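Side-chain contacts in 16S rRNA (adenine(1408)-N(1))-methyltransferase (Escherichia coli, PDB 3P2E), which transfers a methyl group from S-adenosyl-L-methionine to N1 of adenine 1408 in the 16S rRNA of assembled 30S subunits, giving resistance to many aminoglycosides: residues 39-42 / 43-47; 171-175 / 176-180; 116-119 / 120-123; 160-163 / 164-167. All blocks are in the same frame, centred on the assembly; numbering follows the deposited sequence.

Contact 1. Residues 39-42 / 43-47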
ATOM      1  N   ILE A  39      -5.307   1.995   5.907  1.00 14.67           N
ATOM      2  CA  ILE A  39      -5.209   3.295   5.260  1.00 17.11           C
ATOM      3  C   ILE A  39      -6.073   4.321   5.989  1.00 15.70           C
ATOM      4  O   ILE A  39      -5.712   5.495   6.075  1.00 16.47           O
ATOM      5  CB  ILE A  39      -5.638   3.209   3.770  1.00 32.03           C
ATOM      6  CG1 ILE A  39      -5.069   4.397   2.994  1.00 38.41           C
ATOM      7  CG2 ILE A  39      -7.149   3.181   3.655  1.00 36.62           C
ATOM      8  CD1 ILE A  39      -3.574   4.337   2.814  1.00 38.29           C
ATOM      9  N   TYR A  40      -7.207   3.869   6.524  1.00 15.47           N
ATOM     10  CA  TYR A  40      -8.110   4.754   7.256  1.00 14.55           C
ATOM     11  C   TYR A  40      -7.383   5.319   8.474  1.00 15.07           C
ATOM     12  O   TYR A  40      -7.510   6.499   8.786  1.00 16.35           O
ATOM     13  CB  TYR A  40      -9.361   3.995   7.720  1.00 16.90           C
ATOM     14  CG  TYR A  40     -10.399   4.881   8.383  1.00 20.27           C
ATOM     15  CD1 TYR A  40     -11.441   5.439   7.646  1.00 19.52           C
ATOM     16  CD2 TYR A  40     -10.304   5.204   9.737  1.00 20.87           C
ATOM     17  CE1 TYR A  40     -12.365   6.302   8.241  1.00 20.78           C
ATOM     18  CE2 TYR A  40     -11.221   6.069  10.341  1.00 22.14           C
ATOM     19  CZ  TYR A  40     -12.245   6.614   9.586  1.00 22.66           C
ATOM     20  OH  TYR A  40     -13.140   7.483  10.173  1.00 22.80           O
ATOM     21  N   LYS A  41      -6.621   4.475   9.162  1.00 16.46           N
ATOM     22  CA  LYS A  41      -5.887   4.917  10.344  1.00 16.52           C
ATOM     23  C   LYS A  41      -4.779   5.889   9.967  1.00 16.48           C
ATOM     24  O   LYS A  41      -4.554   6.878  10.662  1.00 17.75           O
ATOM     25  CB  LYS A  41      -5.293   3.721  11.098  1.00 21.38           C
ATOM     26  CG  LYS A  41      -4.536   4.120  12.363  1.00 24.36           C
ATOM     27  CD  LYS A  41      -4.065   2.906  13.153  1.00 28.32           C
ATOM     28  CE  LYS A  41      -3.344   3.329  14.423  1.00 28.88           C
ATOM     29  NZ  LYS A  41      -2.881   2.164  15.222  1.00 32.06           N
ATOM     30  N   LEU A  42      -4.077   5.614   8.873  1.00 18.25           N
ATOM     31  CA  LEU A  42      -3.010   6.516   8.440  1.00 18.57           C
ATOM     32  C   LEU A  42      -3.590   7.884   8.108  1.00 19.28           C
ATOM     33  O   LEU A  42      -3.046   8.921   8.498  1.00 19.09           O
ATOM     34  CB  LEU A  42      -2.313   5.972   7.194  1.00 17.03           C
ATOM     35  CG  LEU A  42      -1.484   4.702   7.357  1.00 19.52           C
ATOM     36  CD1 LEU A  42      -0.860   4.333   6.013  1.00 21.14           C
ATOM     37  CD2 LEU A  42      -0.406   4.926   8.403  1.00 22.52           C
ATOM     38  N   ALA A  43      -4.703   7.869   7.385  1.00 14.92           N
ATOM     39  CA  ALA A  43      -5.374   9.086   6.949  1.00 15.81           C
ATOM     40  C   ALA A  43      -5.927   9.912   8.098  1.00 17.07           C
ATOM     41  O   ALA A  43      -5.829  11.137   8.089  1.00 16.56           O
ATOM     42  CB  ALA A  43      -6.489   8.735   5.986  1.00 18.97           C
ATOM     43  N   ILE A  44      -6.518   9.247   9.082  1.00 17.11           N
ATOM     44  CA  ILE A  44      -7.080   9.962  10.218  1.00 19.35           C
ATOM     45  C   ILE A  44      -5.976  10.654  11.026  1.00 19.17           C
ATOM     46  O   ILE A  44      -6.220  11.669  11.675  1.00 19.97           O
ATOM     47  CB  ILE A  44      -7.901   8.989  11.122  1.00 25.85           C
ATOM     48  CG1 ILE A  44      -8.698   9.766  12.175  1.00 31.54           C
ATOM     49  CG2 ILE A  44      -6.973   7.982  11.779  1.00 26.35           C
ATOM     50  CD1 ILE A  44      -7.907  10.156  13.411  1.00 34.59           C
ATOM     51  N   ASN A  45      -4.756  10.128  10.969  1.00 18.12           N
ATOM     52  CA  ASN A  45      -3.658  10.725  11.724  1.00 17.96           C
ATOM     53  C   ASN A  45      -2.786  11.719  10.959  1.00 17.07           C
ATOM     54  O   ASN A  45      -1.856  12.282  11.526  1.00 16.73           O
ATOM     55  CB  ASN A  45      -2.774   9.625  12.327  1.00 23.60           C
ATOM     56  CG  ASN A  45      -3.493   8.827  13.401  1.00 26.37           C
ATOM     57  OD1 ASN A  45      -3.763   7.635  13.235  1.00 31.58           O
ATOM     58  ND2 ASN A  45      -3.818   9.486  14.504  1.00 25.83           N
ATOM     59  N   ASP A  46      -3.082  11.950   9.683  1.00 16.88           N
ATOM     60  CA  ASP A  46      -2.286  12.885   8.885  1.00 17.76           C
ATOM     61  C   ASP A  46      -3.132  13.491   7.772  1.00 18.64           C
ATOM     62  O   ASP A  46      -3.297  12.899   6.708  1.00 18.19           O
ATOM     63  CB  ASP A  46      -1.063  12.154   8.318  1.00 18.86           C
ATOM     64  CG  ASP A  46      -0.264  12.999   7.344  1.00 20.19           C
ATOM     65  OD1 ASP A  46      -0.390  14.237   7.356  1.00 22.14           O
ATOM     66  OD2 ASP A  46       0.508  12.410   6.561  1.00 27.31           O
ATOM     67  N   GLN A  47      -3.664  14.682   8.028  1.00 15.53           N
ATOM     68  CA  GLN A  47      -4.527  15.354   7.072  1.00 16.17           C
ATOM     69  C   GLN A  47      -3.827  16.183   5.999  1.00 17.75           C
ATOM     70  O   GLN A  47      -4.483  16.924   5.267  1.00 19.40           O
ATOM     71  CB  GLN A  47      -5.544  16.216   7.826  1.00 17.87           C
ATOM     72  CG  GLN A  47      -6.573  15.389   8.590  1.00 18.72           C
ATOM     73  CD  GLN A  47      -7.466  14.590   7.658  1.00 18.75           C
ATOM     74  OE1 GLN A  47      -7.596  13.372   7.786  1.00 21.55           O
ATOM     75  NE2 GLN A  47      -8.083  15.276   6.708  1.00 19.24           N
TER
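Ala43 N donates to Ile39 O over 2.9 Å, and Ile44 N to Tyr40 O over the same length; these two bonds belong to the last regular turn of helix 37-44. One residue further on the pattern weakens. Asn45 N is divided between a weak bond to Leu42 O, at 3.2 Å with an N-H...O angle of 131°, and a long, less certain one to Lys41 O. Alanine suits position 43, because its one methyl can sit close against the preceding turn, with CB 3.3 Å from Ile39 O. Tyr40 has CG anti to its own N (chi1 -175°), which carries the ring forward along the helix, toward Ile44, so that CE2 comes to 4.5 Å from Ile44 CB, a loose apolar meeting at an oblique slant. The ring packs on Ile64, Lys67 and Ile68, while its OH bonds to Gly75 O. Lys41 is fully stretched and carries its ammonium group away from the turn to Gln192 O; a long, flexible chain is what that reach requires. Asp46 keeps CB near Leu42 O, at 3.8 Å, but its carboxylate serves the chain ahead: OD1 accepts from Asn48 N, and OD2 bonds to the hydroxyls of Thr49 and Tyr51. It thereby ties the helix exit to the next strand. The helix is the crossover of a beta-alpha-beta unit between strands 26-31 and 49-54, with Ile39, Leu42 and Ala43 packed on Tyr51 of the latter strand, and Ile39 and Ala43 also reaching strand 80-83.

Contact 2. Residues 171-175 / 176-180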
ATOM      1  N   GLU A 171      18.081  -7.137  -7.839  1.00 19.41           N
ATOM      2  CA  GLU A 171      16.824  -7.323  -8.553  1.00 20.50           C
ATOM      3  C   GLU A 171      15.879  -6.163  -8.279  1.00 18.61           C
ATOM      4  O   GLU A 171      15.255  -5.632  -9.201  1.00 17.56           O
ATOM      5  CB  GLU A 171      16.191  -8.655  -8.144  1.00 25.52           C
ATOM      6  CG  GLU A 171      16.958  -9.849  -8.696  1.00 28.45           C
ATOM      7  CD  GLU A 171      16.705 -11.138  -7.935  1.00 32.53           C
ATOM      8  OE1 GLU A 171      17.141 -12.201  -8.424  1.00 35.21           O
ATOM      9  OE2 GLU A 171      16.089 -11.093  -6.851  1.00 34.89           O
ATOM     10  N   LEU A 172      15.771  -5.759  -7.018  1.00 20.14           N
ATOM     11  CA  LEU A 172      14.900  -4.639  -6.691  1.00 18.36           C
ATOM     12  C   LEU A 172      15.449  -3.366  -7.319  1.00 19.81           C
ATOM     13  O   LEU A 172      14.699  -2.565  -7.879  1.00 18.92           O
ATOM     14  CB  LEU A 172      14.771  -4.470  -5.172  1.00 19.28           C
ATOM     15  CG  LEU A 172      13.434  -4.938  -4.586  1.00 18.93           C
ATOM     16  CD1 LEU A 172      13.223  -6.415  -4.885  1.00 19.97           C
ATOM     17  CD2 LEU A 172      13.410  -4.681  -3.082  1.00 18.63           C
ATOM     18  N   SER A 173      16.763  -3.184  -7.240  1.00 16.72           N
ATOM     19  CA  SER A 173      17.384  -1.999  -7.818  1.00 18.02           C
ATOM     20  C   SER A 173      17.053  -1.888  -9.304  1.00 18.19           C
ATOM     21  O   SER A 173      16.792  -0.792  -9.814  1.00 17.36           O
ATOM     22  CB  SER A 173      18.900  -2.042  -7.632  1.00 24.23           C
ATOM     23  OG  SER A 173      19.495  -0.894  -8.207  1.00 27.37           O
ATOM     24  N   ASN A 174      17.053  -3.025  -9.994  1.00 22.05           N
ATOM     25  CA  ASN A 174      16.746  -3.046 -11.421  1.00 24.53           C
ATOM     26  C   ASN A 174      15.318  -2.584 -11.695  1.00 24.02           C
ATOM     27  O   ASN A 174      15.020  -2.083 -12.782  1.00 25.39           O
ATOM     28  CB  ASN A 174      16.940  -4.454 -11.992  1.00 48.34           C
ATOM     29  CG  ASN A 174      18.390  -4.897 -11.972  1.00 52.90           C
ATOM     30  OD1 ASN A 174      19.277  -4.178 -12.435  1.00 57.40           O
ATOM     31  ND2 ASN A 174      18.637  -6.091 -11.443  1.00 55.38           N
ATOM     32  N   SER A 175      14.441  -2.755 -10.709  1.00 20.49           N
ATOM     33  CA  SER A 175      13.044  -2.356 -10.843  1.00 20.76           C
ATOM     34  C   SER A 175      12.800  -0.929 -10.370  1.00 20.46           C
ATOM     35  O   SER A 175      11.685  -0.414 -10.488  1.00 21.88           O
ATOM     36  CB  SER A 175      12.139  -3.308 -10.057  1.00 21.27           C
ATOM     37  OG  SER A 175      12.188  -4.616 -10.599  1.00 26.94           O
ATOM     38  N   GLY A 176      13.840  -0.298  -9.833  1.00 19.70           N
ATOM     39  CA  GLY A 176      13.715   1.070  -9.359  1.00 20.74           C
ATOM     40  C   GLY A 176      13.684   1.212  -7.847  1.00 19.86           C
ATOM     41  O   GLY A 176      13.588   2.325  -7.324  1.00 21.75           O
ATOM     42  N   PHE A 177      13.767   0.095  -7.134  1.00 17.26           N
ATOM     43  CA  PHE A 177      13.744   0.142  -5.673  1.00 17.74           C
ATOM     44  C   PHE A 177      15.128  -0.046  -5.049  1.00 18.03           C
ATOM     45  O   PHE A 177      15.757  -1.095  -5.201  1.00 20.17           O
ATOM     46  CB  PHE A 177      12.777  -0.915  -5.134  1.00 19.46           C
ATOM     47  CG  PHE A 177      11.339  -0.659  -5.493  1.00 19.38           C
ATOM     48  CD1 PHE A 177      10.639   0.388  -4.907  1.00 19.32           C
ATOM     49  CD2 PHE A 177      10.688  -1.459  -6.430  1.00 19.99           C
ATOM     50  CE1 PHE A 177       9.310   0.639  -5.245  1.00 19.41           C
ATOM     51  CE2 PHE A 177       9.359  -1.218  -6.777  1.00 19.52           C
ATOM     52  CZ  PHE A 177       8.668  -0.163  -6.181  1.00 20.64           C
ATOM     53  N   ARG A 178      15.587   0.980  -4.337  1.00 16.80           N
ATOM     54  CA  ARG A 178      16.890   0.958  -3.677  1.00 17.85           C
ATOM     55  C   ARG A 178      16.713   0.669  -2.187  1.00 16.47           C
ATOM     56  O   ARG A 178      16.261   1.529  -1.431  1.00 15.75           O
ATOM     57  CB  ARG A 178      17.577   2.308  -3.853  1.00 20.92           C
ATOM     58  CG  ARG A 178      17.846   2.703  -5.296  1.00 26.08           C
ATOM     59  CD  ARG A 178      19.041   1.958  -5.856  1.00 31.32           C
ATOM     60  NE  ARG A 178      19.453   2.504  -7.145  1.00 37.14           N
ATOM     61  CZ  ARG A 178      20.580   2.176  -7.769  1.00 39.28           C
ATOM     62  NH1 ARG A 178      21.413   1.300  -7.218  1.00 39.83           N
ATOM     63  NH2 ARG A 178      20.877   2.729  -8.937  1.00 40.48           N
ATOM     64  N   ILE A 179      17.075  -0.537  -1.770  1.00 16.81           N
ATOM     65  CA  ILE A 179      16.945  -0.931  -0.372  1.00 16.33           C
ATOM     66  C   ILE A 179      17.891  -0.151   0.537  1.00 17.61           C
ATOM     67  O   ILE A 179      19.105  -0.136   0.316  1.00 18.38           O
ATOM     68  CB  ILE A 179      17.238  -2.439  -0.182  1.00 16.31           C
ATOM     69  CG1 ILE A 179      16.249  -3.276  -0.998  1.00 17.82           C
ATOM     70  CG2 ILE A 179      17.138  -2.809   1.294  1.00 17.83           C
ATOM     71  CD1 ILE A 179      16.510  -4.775  -0.924  1.00 17.03           C
ATOM     72  N   ASP A 180      17.333   0.499   1.556  1.00 15.46           N
ATOM     73  CA  ASP A 180      18.146   1.242   2.513  1.00 16.13           C
ATOM     74  C   ASP A 180      18.181   0.535   3.862  1.00 16.02           C
ATOM     75  O   ASP A 180      19.099   0.743   4.662  1.00 16.85           O
ATOM     76  CB  ASP A 180      17.606   2.656   2.707  1.00 15.84           C
ATOM     77  CG  ASP A 180      17.740   3.501   1.467  1.00 16.89           C
ATOM     78  OD1 ASP A 180      18.818   3.454   0.836  1.00 17.85           O
ATOM     79  OD2 ASP A 180      16.778   4.218   1.133  1.00 17.54           O
TER
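Two backbone bonds, Phe177 N to Leu172 O at 2.9 Å and Gly176 N to Ser173 O at 3.0 Å, close helix 166-175 in a Schellman motif, with Gly176 at a positive phi of 106°. Glycine fits this turn because a CB there would run into Ser175 O. Leu172 O is gripped twice, by Phe177 N and Ser175 N, which arrive over opposite faces of its carbonyl plane. The Leu172 and Phe177 side chains pass at a slant, with Leu172 CB 4.1 Å from Phe177 CB. The other end of Leu172 is turned to the strand: its CD2 branch meets Ile179 CD1 at 3.8 Å, the two chains crossing at about a right angle. On the outer side Arg178 folds back through a bend at chi2 (-77°), bringing its guanidinium under Ser173 OG. That oxygen lies 3.0 Å above the plane, toward the rim, so it touches a face and does not take up an N-H. Phe177 turns inward, meeting Phe137 edge-to-face and Phe135 with the planes about 60° apart, with Ala126 of helix 119-126 beside it. The motif thus turns the chain sharply from helix 166-175 into strand 178-185, which pairs with strand 209-215; Leu172 and Ile179 both pack on Val212 there.

Contact 3. Residues 116-119 / 120-123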
ATOM      1  N   LYS A 116       9.750 -12.972  -4.918  1.00 21.78           N
ATOM      2  CA  LYS A 116      10.542 -13.642  -5.952  1.00 22.67           C
ATOM      3  C   LYS A 116      11.877 -12.961  -6.267  1.00 22.55           C
ATOM      4  O   LYS A 116      12.936 -13.577  -6.138  1.00 23.71           O
ATOM      5  CB  LYS A 116       9.712 -13.812  -7.231  1.00 31.06           C
ATOM      6  CG  LYS A 116      10.356 -14.728  -8.263  1.00 35.72           C
ATOM      7  CD  LYS A 116       9.389 -15.074  -9.388  1.00 40.41           C
ATOM      8  CE  LYS A 116       9.042 -13.860 -10.238  1.00 42.47           C
ATOM      9  NZ  LYS A 116      10.213 -13.370 -11.019  1.00 45.49           N
ATOM     10  N   PRO A 117      11.851 -11.697  -6.713  1.00 20.45           N
ATOM     11  CA  PRO A 117      10.695 -10.831  -6.965  1.00 19.73           C
ATOM     12  C   PRO A 117      10.396 -10.829  -8.460  1.00 19.86           C
ATOM     13  O   PRO A 117      11.183 -11.344  -9.254  1.00 18.64           O
ATOM     14  CB  PRO A 117      11.191  -9.476  -6.498  1.00 20.50           C
ATOM     15  CG  PRO A 117      12.605  -9.493  -7.013  1.00 19.62           C
ATOM     16  CD  PRO A 117      13.088 -10.893  -6.657  1.00 22.14           C
ATOM     17  N   ASN A 118       9.263 -10.250  -8.839  1.00 17.17           N
ATOM     18  CA  ASN A 118       8.881 -10.153 -10.243  1.00 17.00           C
ATOM     19  C   ASN A 118       9.346  -8.757 -10.652  1.00 18.69           C
ATOM     20  O   ASN A 118       8.720  -7.759 -10.288  1.00 18.12           O
ATOM     21  CB  ASN A 118       7.361 -10.271 -10.381  1.00 17.92           C
ATOM     22  CG  ASN A 118       6.905 -10.347 -11.825  1.00 18.29           C
ATOM     23  OD1 ASN A 118       7.276  -9.517 -12.654  1.00 18.47           O
ATOM     24  ND2 ASN A 118       6.084 -11.343 -12.130  1.00 18.24           N
ATOM     25  N   ARG A 119      10.444  -8.683 -11.401  1.00 16.17           N
ATOM     26  CA  ARG A 119      10.990  -7.391 -11.803  1.00 17.24           C
ATOM     27  C   ARG A 119      10.062  -6.511 -12.630  1.00 16.62           C
ATOM     28  O   ARG A 119       9.954  -5.312 -12.374  1.00 15.98           O
ATOM     29  CB  ARG A 119      12.316  -7.581 -12.544  1.00 29.62           C
ATOM     30  CG  ARG A 119      13.436  -8.123 -11.663  1.00 34.74           C
ATOM     31  CD  ARG A 119      14.785  -8.019 -12.356  1.00 40.78           C
ATOM     32  NE  ARG A 119      14.827  -8.777 -13.603  1.00 44.64           N
ATOM     33  CZ  ARG A 119      14.807 -10.103 -13.674  1.00 46.48           C
ATOM     34  NH1 ARG A 119      14.746 -10.829 -12.566  1.00 49.54           N
ATOM     35  NH2 ARG A 119      14.844 -10.705 -14.855  1.00 48.14           N
ATOM     36  N   ASP A 120       9.384  -7.096 -13.611  1.00 15.98           N
ATOM     37  CA  ASP A 120       8.487  -6.319 -14.458  1.00 16.94           C
ATOM     38  C   ASP A 120       7.353  -5.698 -13.650  1.00 15.99           C
ATOM     39  O   ASP A 120       7.062  -4.510 -13.793  1.00 16.67           O
ATOM     40  CB  ASP A 120       7.920  -7.192 -15.579  1.00 18.85           C
ATOM     41  CG  ASP A 120       7.004  -6.422 -16.513  1.00 20.29           C
ATOM     42  OD1 ASP A 120       7.433  -5.379 -17.058  1.00 21.53           O
ATOM     43  OD2 ASP A 120       5.852  -6.858 -16.711  1.00 19.84           O
ATOM     44  N   ILE A 121       6.718  -6.493 -12.796  1.00 15.44           N
ATOM     45  CA  ILE A 121       5.626  -5.981 -11.979  1.00 17.07           C
ATOM     46  C   ILE A 121       6.117  -4.909 -11.006  1.00 16.98           C
ATOM     47  O   ILE A 121       5.481  -3.863 -10.858  1.00 17.61           O
ATOM     48  CB  ILE A 121       4.934  -7.109 -11.179  1.00 18.67           C
ATOM     49  CG1 ILE A 121       4.349  -8.151 -12.135  1.00 21.00           C
ATOM     50  CG2 ILE A 121       3.818  -6.523 -10.324  1.00 22.77           C
ATOM     51  CD1 ILE A 121       3.275  -7.611 -13.062  1.00 24.98           C
ATOM     52  N   LEU A 122       7.244  -5.156 -10.343  1.00 16.93           N
ATOM     53  CA  LEU A 122       7.764  -4.161  -9.407  1.00 17.83           C
ATOM     54  C   LEU A 122       8.099  -2.871 -10.153  1.00 17.68           C
ATOM     55  O   LEU A 122       7.969  -1.774  -9.607  1.00 17.35           O
ATOM     56  CB  LEU A 122       8.997  -4.688  -8.664  1.00 20.64           C
ATOM     57  CG  LEU A 122       8.723  -5.787  -7.629  1.00 20.52           C
ATOM     58  CD1 LEU A 122       9.968  -6.009  -6.782  1.00 22.48           C
ATOM     59  CD2 LEU A 122       7.553  -5.389  -6.733  1.00 21.70           C
ATOM     60  N   SER A 123       8.527  -3.003 -11.406  1.00 17.63           N
ATOM     61  CA  SER A 123       8.844  -1.832 -12.210  1.00 19.14           C
ATOM     62  C   SER A 123       7.580  -0.995 -12.396  1.00 18.30           C
ATOM     63  O   SER A 123       7.640   0.240 -12.349  1.00 19.54           O
ATOM     64  CB  SER A 123       9.401  -2.247 -13.573  1.00 29.32           C
ATOM     65  OG  SER A 123      10.670  -2.857 -13.431  1.00 39.08           O
TER
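Asn118 is the N-cap of helix 119-126, and its side chain covers an amide of the first turn. The capping bond runs from Ile121 N to Asn118 OD1, 3.1 Å long and nearly straight at 171°, although the donor stands above the plane of the amide. A chi1 of -173° turns the carboxamide forward over the helix start, a place for which the short acceptor chain of asparagine is well fitted. The backbone of the same residue is used as well, since Asn118 O accepts from Leu122 N at 3.0 Å.

A second polar cluster forms one residue later. Ser123 bonds to Arg119 O with both its N and its OG, which come to that oxygen from opposite faces of the carbonyl plane; Ser175 OG of helix 166-175 is a further partner, joining the two helices. Serine suits position 123, because its OG can reach back one turn.

Van der Waals contacts complete the account. Ile121 lays CG1 against a face of the Asn118 carboxamide, 3.4 Å from Asn118 CG, and also packs on Tyr113, Ala87 and Glu88. The last two are S-adenosyl-L-methionine binding residues, and the bound S-adenosyl-L-homocysteine lies about 6 Å from the Ile121 side chain. Pro117, which follows a cis peptide bond, is stiff and apolar, and it meets the apolar Leu122, with Pro117 CB 3.7 Å from Leu122 CD1.

Contact 4. Residues 160-163 / 164-167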
ATOM      1  N   LYS A 160      15.680 -12.715   7.065  1.00 30.31           N
ATOM      2  CA  LYS A 160      16.327 -11.420   6.926  1.00 29.66           C
ATOM      3  C   LYS A 160      17.510 -11.549   5.969  1.00 29.29           C
ATOM      4  O   LYS A 160      17.810 -10.628   5.207  1.00 29.23           O
ATOM      5  CB  LYS A 160      16.807 -10.910   8.288  1.00 34.08           C
ATOM      6  CG  LYS A 160      17.376  -9.502   8.236  1.00 35.17           C
ATOM      7  CD  LYS A 160      17.829  -9.010   9.601  1.00 36.17           C
ATOM      8  CE  LYS A 160      18.388  -7.598   9.505  1.00 36.04           C
ATOM      9  NZ  LYS A 160      18.847  -7.079  10.825  1.00 36.58           N
ATOM     10  N   ALA A 161      18.166 -12.705   6.005  1.00 27.10           N
ATOM     11  CA  ALA A 161      19.318 -12.963   5.148  1.00 24.98           C
ATOM     12  C   ALA A 161      18.933 -12.900   3.676  1.00 23.92           C
ATOM     13  O   ALA A 161      19.665 -12.346   2.856  1.00 22.65           O
ATOM     14  CB  ALA A 161      19.916 -14.327   5.474  1.00 35.74           C
ATOM     15  N   TYR A 162      17.786 -13.477   3.339  1.00 22.60           N
ATOM     16  CA  TYR A 162      17.325 -13.464   1.958  1.00 22.16           C
ATOM     17  C   TYR A 162      17.160 -12.030   1.463  1.00 21.88           C
ATOM     18  O   TYR A 162      17.689 -11.656   0.412  1.00 20.84           O
ATOM     19  CB  TYR A 162      15.988 -14.196   1.830  1.00 21.72           C
ATOM     20  CG  TYR A 162      15.414 -14.115   0.434  1.00 22.61           C
ATOM     21  CD1 TYR A 162      16.070 -14.710  -0.642  1.00 23.52           C
ATOM     22  CD2 TYR A 162      14.230 -13.419   0.185  1.00 21.19           C
ATOM     23  CE1 TYR A 162      15.564 -14.613  -1.936  1.00 23.49           C
ATOM     24  CE2 TYR A 162      13.715 -13.316  -1.108  1.00 21.41           C
ATOM     25  CZ  TYR A 162      14.387 -13.916  -2.160  1.00 22.88           C
ATOM     26  OH  TYR A 162      13.886 -13.827  -3.436  1.00 22.20           O
ATOM     27  N   PHE A 163      16.422 -11.228   2.224  1.00 20.68           N
ATOM     28  CA  PHE A 163      16.182  -9.843   1.850  1.00 20.87           C
ATOM     29  C   PHE A 163      17.445  -8.986   1.883  1.00 21.64           C
ATOM     30  O   PHE A 163      17.491  -7.920   1.270  1.00 22.35           O
ATOM     31  CB  PHE A 163      15.093  -9.243   2.748  1.00 20.84           C
ATOM     32  CG  PHE A 163      13.736  -9.857   2.531  1.00 20.33           C
ATOM     33  CD1 PHE A 163      13.130  -9.800   1.277  1.00 19.80           C
ATOM     34  CD2 PHE A 163      13.074 -10.508   3.566  1.00 21.54           C
ATOM     35  CE1 PHE A 163      11.883 -10.384   1.059  1.00 18.53           C
ATOM     36  CE2 PHE A 163      11.829 -11.095   3.359  1.00 20.47           C
ATOM     37  CZ  PHE A 163      11.232 -11.034   2.103  1.00 20.32           C
ATOM     38  N   LEU A 164      18.471  -9.462   2.585  1.00 27.62           N
ATOM     39  CA  LEU A 164      19.741  -8.744   2.678  1.00 28.58           C
ATOM     40  C   LEU A 164      20.738  -9.209   1.617  1.00 28.41           C
ATOM     41  O   LEU A 164      21.802  -8.612   1.458  1.00 30.08           O
ATOM     42  CB  LEU A 164      20.369  -8.946   4.061  1.00 27.97           C
ATOM     43  CG  LEU A 164      19.797  -8.161   5.244  1.00 30.11           C
ATOM     44  CD1 LEU A 164      20.418  -8.663   6.533  1.00 30.75           C
ATOM     45  CD2 LEU A 164      20.074  -6.677   5.059  1.00 30.55           C
ATOM     46  N   SER A 165      20.397 -10.269   0.892  1.00 25.51           N
ATOM     47  CA  SER A 165      21.293 -10.802  -0.130  1.00 24.58           C
ATOM     48  C   SER A 165      21.529  -9.830  -1.279  1.00 26.53           C
ATOM     49  O   SER A 165      20.663  -9.019  -1.617  1.00 24.53           O
ATOM     50  CB  SER A 165      20.755 -12.133  -0.677  1.00 24.67           C
ATOM     51  OG  SER A 165      19.548 -11.962  -1.403  1.00 26.24           O
ATOM     52  N   GLU A 166      22.712  -9.915  -1.877  1.00 25.43           N
ATOM     53  CA  GLU A 166      23.068  -9.052  -2.992  1.00 27.67           C
ATOM     54  C   GLU A 166      22.141  -9.282  -4.182  1.00 26.65           C
ATOM     55  O   GLU A 166      21.781  -8.339  -4.885  1.00 26.45           O
ATOM     56  CB  GLU A 166      24.519  -9.304  -3.412  1.00 53.56           C
ATOM     57  CG  GLU A 166      25.532  -9.118  -2.291  1.00 58.88           C
ATOM     58  CD  GLU A 166      25.457  -7.742  -1.656  1.00 61.60           C
ATOM     59  OE1 GLU A 166      25.624  -6.739  -2.382  1.00 65.03           O
ATOM     60  OE2 GLU A 166      25.232  -7.664  -0.430  1.00 64.13           O
ATOM     61  N   GLN A 167      21.751 -10.535  -4.403  1.00 26.38           N
ATOM     62  CA  GLN A 167      20.863 -10.864  -5.515  1.00 25.54           C
ATOM     63  C   GLN A 167      19.515 -10.159  -5.391  1.00 23.38           C
ATOM     64  O   GLN A 167      19.022  -9.582  -6.358  1.00 22.28           O
ATOM     65  CB  GLN A 167      20.632 -12.377  -5.600  1.00 45.14           C
ATOM     66  CG  GLN A 167      21.870 -13.194  -5.933  1.00 50.40           C
ATOM     67  CD  GLN A 167      21.548 -14.653  -6.214  1.00 52.60           C
ATOM     68  OE1 GLN A 167      20.921 -15.331  -5.397  1.00 54.54           O
ATOM     69  NE2 GLN A 167      21.979 -15.144  -7.373  1.00 51.56           N
TER
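With a chi1 of 67°, the Ser165 hydroxyl stands between its own backbone N and carbonyl carbon, where it can turn back onto Tyr162 O; Lys160, with chi1 at -175° and every later torsion extended, passes across Leu164. Ser165 is the N-cap of helix 166-175 and follows closely on the helical residues 160-163, so the chain passes here from one helix to the next. Its OG donates to Tyr162 O at 2.6 Å, in the carbonyl plane, while Ser165 N reaches the same Tyr162 O from well above that plane, at 3.1 Å. One carbonyl therefore holds the serine by both backbone and side chain. Looking forward, OG also takes a weak bond from Tyr168 N, and serine, small and able both to give and to accept, is suited to this double duty. Just before it the backbone bonding is already weaker: Leu164 N is shared between Lys160 O and Ala161 O through two weak bonds. Buried on the inner side, Phe163 meets the ring of Tyr168 edge-to-face and packs on Val182 and Val212 of the sheet, with Tyr162 CD2 over one face of its ring. Tyr162 sends its OH to Ile115 O, which ties this junction to the end of helix 108-115. On the outside the methylenes of Lys160 cover Leu164, while its amino end can stay at the surface, and both residues touch Val182. The two chains cross at a slant, and Leu164 CD1 lies 3.6 Å from Lys160 CG and 3.8 Å from Lys160 CE.

Overall arrangement
Along the chain the order is contact 1, contact 3, contact 4, contact 2. All belong to one Rossmann-like methyltransferase fold around a seven-stranded mixed sheet, but they divide into two groups. Contact 1 stands alone, its centre 27 to 32 Å from the others and across the centre of the chain, on the crossover helix 37-44. Contacts 2, 3 and 4 cluster, with centres 10 to 16 Å apart. Contacts 4 and 2 mark the beginning and end of helix 166-175, and contact 3 starts helix 119-126, which packs beside its end. The cluster thus gathers helix ends on one side of the chain's centre, contact 3 nearest the bound S-adenosyl-L-homocysteine.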